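Local structure of mandelate racemase / muconate lactonizing enzyme family protein (Agrobacterium tumefaciens, 4DXK) at residues Leu290-Arg302 with Thr321-Ser333. The protein is a member of the mandelate racemase subgroup of the enolase superfamily and probably has lyase or racemase-type activity, its natural substrate not being established here. Numbering follows the deposited sequence.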
loop_
_atom_site.group_PDB
_atom_site.type_symbol
_atom_site.label_atom_id
_atom_site.label_comp_id
_atom_site.label_asym_id
_atom_site.label_seq_id
_atom_site.Cartn_x
_atom_site.Cartn_y
_atom_site.Cartn_z
ATOM N N LEU A 290 -3.904 27.052 9.832
ATOM C CA LEU A 290 -4.811 27.620 8.849
ATOM C C LEU A 290 -4.868 29.117 9.099
ATOM O O LEU A 290 -4.507 29.578 10.184
ATOM C CB LEU A 290 -6.199 26.984 8.957
ATOM C CG LEU A 290 -6.934 27.036 10.297
ATOM C CD1 LEU A 290 -7.612 28.376 10.532
ATOM C CD2 LEU A 290 -7.967 25.924 10.372
ATOM N N ASP A 291 -5.309 29.868 8.098
ATOM C CA ASP A 291 -5.635 31.270 8.270
ATOM C C ASP A 291 -7.087 31.414 7.857
ATOM O O ASP A 291 -7.443 31.107 6.715
ATOM C CB ASP A 291 -4.708 32.134 7.405
ATOM C CG ASP A 291 -4.979 33.619 7.549
ATOM O OD1 ASP A 291 -6.145 34.017 7.338
ATOM O OD2 ASP A 291 -4.044 34.383 7.884
ATOM N N ILE A 292 -7.929 31.858 8.789
ATOM C CA ILE A 292 -9.360 31.902 8.540
ATOM C C ILE A 292 -9.730 32.787 7.357
ATOM O O ILE A 292 -10.759 32.567 6.724
ATOM C CB ILE A 292 -10.139 32.360 9.788
ATOM C CG1 ILE A 292 -9.715 33.757 10.216
ATOM C CG2 ILE A 292 -9.971 31.366 10.933
ATOM C CD1 ILE A 292 -10.565 34.291 11.337
ATOM N N SER A 293 -8.898 33.781 7.065
ATOM C CA SER A 293 -9.153 34.701 5.954
ATOM C C SER A 293 -8.594 34.221 4.618
ATOM O O SER A 293 -8.780 34.893 3.595
ATOM C CB SER A 293 -8.629 36.110 6.263
ATOM O OG SER A 293 -7.221 36.204 6.154
ATOM N N TRP A 294 -7.899 33.078 4.638
ATOM C CA TRP A 294 -7.278 32.498 3.449
ATOM C C TRP A 294 -7.827 31.106 3.130
ATOM O O TRP A 294 -7.502 30.567 2.076
ATOM C CB TRP A 294 -5.753 32.387 3.621
ATOM C CG TRP A 294 -5.033 33.695 3.777
ATOM C CD1 TRP A 294 -5.526 34.941 3.506
ATOM C CD2 TRP A 294 -3.699 33.891 4.280
ATOM N NE1 TRP A 294 -4.577 35.893 3.791
ATOM C CE2 TRP A 294 -3.446 35.277 4.261
ATOM C CE3 TRP A 294 -2.681 33.027 4.706
ATOM C CZ2 TRP A 294 -2.227 35.823 4.672
ATOM C CZ3 TRP A 294 -1.475 33.570 5.122
ATOM C CH2 TRP A 294 -1.256 34.952 5.093
ATOM N N CYS A 295 -8.627 30.515 4.029
ATOM C CA CYS A 295 -8.964 29.091 3.922
ATOM C C CYS A 295 -10.430 28.806 3.673
ATOM O O CYS A 295 -10.806 27.637 3.578
ATOM C CB CYS A 295 -8.529 28.333 5.186
ATOM S SG CYS A 295 -9.581 28.614 6.625
ATOM N N GLY A 296 -11.254 29.849 3.616
ATOM C CA GLY A 296 -12.695 29.673 3.496
ATOM C C GLY A 296 -13.493 30.167 4.697
ATOM O O GLY A 296 -14.661 29.800 4.870
ATOM N N GLY A 297 -12.870 30.964 5.552
ATOM C CA GLY A 297 -13.585 31.614 6.638
ATOM C C GLY A 297 -13.641 30.786 7.901
ATOM O O GLY A 297 -13.064 29.694 7.990
ATOM N N LEU A 298 -14.359 31.306 8.886
ATOM C CA LEU A 298 -14.643 30.534 10.084
ATOM C C LEU A 298 -15.418 29.268 9.729
ATOM O O LEU A 298 -15.284 28.251 10.403
ATOM C CB LEU A 298 -15.438 31.369 11.092
ATOM C CG LEU A 298 -14.620 32.385 11.884
ATOM C CD1 LEU A 298 -15.517 33.426 12.548
ATOM C CD2 LEU A 298 -13.754 31.698 12.926
ATOM N N SER A 299 -16.227 29.319 8.673
ATOM C CA SER A 299 -17.014 28.157 8.262
ATOM C C SER A 299 -16.131 26.964 7.882
ATOM O O SER A 299 -16.333 25.854 8.381
ATOM C CB SER A 299 -17.980 28.519 7.135
ATOM O OG SER A 299 -18.977 29.401 7.647
ATOM N N GLU A 300 -15.142 27.165 7.012
ATOM C CA GLU A 300 -14.232 26.061 6.717
ATOM C C GLU A 300 -13.323 25.779 7.900
ATOM O O GLU A 300 -13.085 24.609 8.217
ATOM C CB GLU A 300 -13.401 26.302 5.449
ATOM C CG GLU A 300 -14.218 26.181 4.172
ATOM C CD GLU A 300 -14.868 24.808 4.005
ATOM O OE1 GLU A 300 -14.169 23.777 4.104
ATOM O OE2 GLU A 300 -16.089 24.756 3.744
ATOM N N ALA A 301 -12.828 26.819 8.573
ATOM C CA ALA A 301 -11.862 26.637 9.647
ATOM C C ALA A 301 -12.398 25.786 10.784
ATOM O O ALA A 301 -11.678 24.947 11.329
ATOM C CB ALA A 301 -11.377 27.971 10.162
ATOM N N ARG A 302 -13.657 25.997 11.164
ATOM C CA ARG A 302 -14.205 25.253 12.288
ATOM C C ARG A 302 -14.290 23.763 11.948
ATOM O O ARG A 302 -14.137 22.898 12.817
ATOM C CB ARG A 302 -15.570 25.827 12.736
ATOM C CG ARG A 302 -16.749 25.544 11.823
ATOM C CD ARG A 302 -17.884 26.517 12.104
ATOM N NE ARG A 302 -19.105 26.266 11.356
ATOM C CZ ARG A 302 -20.249 25.879 11.909
ATOM N NH1 ARG A 302 -20.325 25.641 13.216
ATOM N NH2 ARG A 302 -21.322 25.717 11.148
ATOM N N THR A 321 -1.565 39.469 10.931
ATOM C CA THR A 321 -2.021 40.194 9.756
ATOM C C THR A 321 -2.848 41.398 10.198
ATOM O O THR A 321 -2.273 42.413 10.593
ATOM C CB THR A 321 -2.749 39.264 8.759
ATOM O OG1 THR A 321 -3.767 38.530 9.445
ATOM C CG2 THR A 321 -1.758 38.290 8.144
ATOM N N GLY A 322 -4.173 41.307 10.157
ATOM C CA GLY A 322 -5.015 42.380 10.663
ATOM C C GLY A 322 -5.700 42.057 11.984
ATOM O O GLY A 322 -5.706 40.902 12.442
ATOM N N PRO A 323 -6.309 43.075 12.606
ATOM C CA PRO A 323 -6.900 42.899 13.939
ATOM C C PRO A 323 -8.163 42.039 13.918
ATOM O O PRO A 323 -8.437 41.332 14.887
ATOM C CB PRO A 323 -7.228 44.334 14.376
ATOM C CG PRO A 323 -7.344 45.108 13.094
ATOM C CD PRO A 323 -6.357 44.479 12.156
ATOM N N VAL A 324 -8.936 42.098 12.840
ATOM C CA VAL A 324 -10.159 41.294 12.779
ATOM C C VAL A 324 -9.815 39.805 12.675
ATOM O O VAL A 324 -10.421 38.973 13.347
ATOM C CB VAL A 324 -11.094 41.741 11.634
ATOM C CG1 VAL A 324 -12.272 40.797 11.493
ATOM C CG2 VAL A 324 -11.559 43.167 11.858
ATOM N N VAL A 325 -8.830 39.470 11.848
ATOM C CA VAL A 325 -8.378 38.083 11.772
ATOM C C VAL A 325 -7.829 37.613 13.115
ATOM O O VAL A 325 -8.132 36.505 13.543
ATOM C CB VAL A 325 -7.378 37.843 10.613
ATOM C CG1 VAL A 325 -6.685 36.482 10.736
ATOM C CG2 VAL A 325 -8.113 37.926 9.300
ATOM N N LEU A 326 -7.046 38.440 13.798
ATOM C CA LEU A 326 -6.583 38.054 15.125
ATOM C C LEU A 326 -7.767 37.775 16.053
ATOM O O LEU A 326 -7.800 36.760 16.762
ATOM C CB LEU A 326 -5.663 39.121 15.717
ATOM C CG LEU A 326 -5.254 38.880 17.174
ATOM C CD1 LEU A 326 -4.434 37.600 17.335
ATOM C CD2 LEU A 326 -4.484 40.068 17.732
ATOM N N CYS A 327 -8.756 38.660 16.036
ATOM C CA CYS A 327 -9.892 38.510 16.923
ATOM C C CYS A 327 -10.735 37.271 16.599
ATOM O O CYS A 327 -11.036 36.460 17.478
ATOM C CB CYS A 327 -10.749 39.773 16.888
ATOM S SG CYS A 327 -12.162 39.657 17.964
ATOM N N ALA A 328 -11.140 37.126 15.344
ATOM C CA ALA A 328 -11.949 35.975 14.954
ATOM C C ALA A 328 -11.194 34.657 15.177
ATOM O O ALA A 328 -11.788 33.636 15.547
ATOM C CB ALA A 328 -12.411 36.123 13.519
ATOM N N SER A 329 -9.880 34.681 14.968
ATOM C CA SER A 329 -9.078 33.490 15.229
ATOM C C SER A 329 -9.078 33.151 16.712
ATOM O O SER A 329 -9.076 31.973 17.095
ATOM C CB SER A 329 -7.644 33.681 14.751
ATOM O OG SER A 329 -7.609 33.865 13.343
ATOM N N THR A 330 -9.036 34.181 17.554
ATOM C CA THR A 330 -9.087 33.959 18.990
ATOM C C THR A 330 -10.424 33.335 19.399
ATOM O O THR A 330 -10.447 32.421 20.218
ATOM C CB THR A 330 -8.765 35.244 19.770
ATOM O OG1 THR A 330 -7.476 35.730 19.367
ATOM C CG2 THR A 330 -8.724 34.973 21.261
ATOM N N HIS A 331 -11.533 33.789 18.808
ATOM C CA HIS A 331 -12.825 33.129 19.059
ATOM C C HIS A 331 -12.753 31.637 18.713
ATOM O O HIS A 331 -13.191 30.780 19.480
ATOM C CB HIS A 331 -13.964 33.767 18.251
ATOM C CG HIS A 331 -14.447 35.072 18.797
ATOM N ND1 HIS A 331 -15.419 35.161 19.771
ATOM C CD2 HIS A 331 -14.091 36.344 18.499
ATOM C CE1 HIS A 331 -15.638 36.433 20.051
ATOM N NE2 HIS A 331 -14.846 37.173 19.292
ATOM N N LEU A 332 -12.207 31.319 17.546
ATOM C CA LEU A 332 -12.045 29.921 17.154
ATOM C C LEU A 332 -11.167 29.144 18.133
ATOM O O LEU A 332 -11.496 28.017 18.519
ATOM C CB LEU A 332 -11.469 29.839 15.749
ATOM C CG LEU A 332 -11.149 28.431 15.232
ATOM C CD1 LEU A 332 -12.391 27.550 15.154
ATOM C CD2 LEU A 332 -10.452 28.513 13.879
ATOM N N SER A 333 -10.084 29.768 18.570
ATOM C CA SER A 333 -9.159 29.140 19.502
ATOM C C SER A 333 -9.736 28.948 20.899
ATOM O O SER A 333 -9.279 28.073 21.619
ATOM C CB SER A 333 -7.865 29.945 19.578
ATOM O OG SER A 333 -7.141 29.819 18.370
HETATM O O HOH W 1 -4.754 37.064 7.440
HETATM O O HOH W 2 -6.530 32.434 11.249
#
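In the TIM-barrel domain of this enolase-superfamily protein, the loop after strand 287-290 and the start of helix 297-310 both pack on helix 323-335: Ile-292, from the loop, inserts between Val-325, Ala-328, Ser-329 and Leu-332. The axes of 297-302 and 323-333 approach to 11.2 Å at a crossing angle of -35°, a gap spanned by Leu-298 and Ala-301 against Ala-328 and Leu-332. In Ile-292 a chi1 of 60° turns CG1 toward Val-325 and Ser-329, and the extended second torsion (174°) carries CD1 on to Ala-328 CB at 3.4 Å, tighter than usual carbon contact. Its CG2 branch meets Leu-332 CD2, and that methyl also abuts Ala-301 CB at 3.9 Å. Leu-298 slides past Leu-332 in the opposite sense, bringing CD2 within 4.1 Å of Leu-332 CB. Farther toward the barrel mouth, Ser-293 CB lies against Val-325 CG2 at 3.6 Å.

Polar links between the segments run through water. One water donates to Asp-291 OD2 and Ser-293 OG and also bonds Thr-321 OG1, at 2.7 Å; a second accepts from Ile-292 N and donates to Ser-329 OG. That hydroxyl gives its own proton to Val-325 O. Asp-291 OD1 closes an Asx turn with Ser-293 N and also accepts Ser-293 OG at 2.7 Å, while OD2 sits 3.5 Å above the centre of the Trp-294 ring and hydrogen-bonds His-318, a pair placed like the His-Asp dyad of mandelate racemase relatives. Ser-293, the first water and His-318 thus fix the carboxylate's position and rotation; the adjoining helix interface relies on apolar fit.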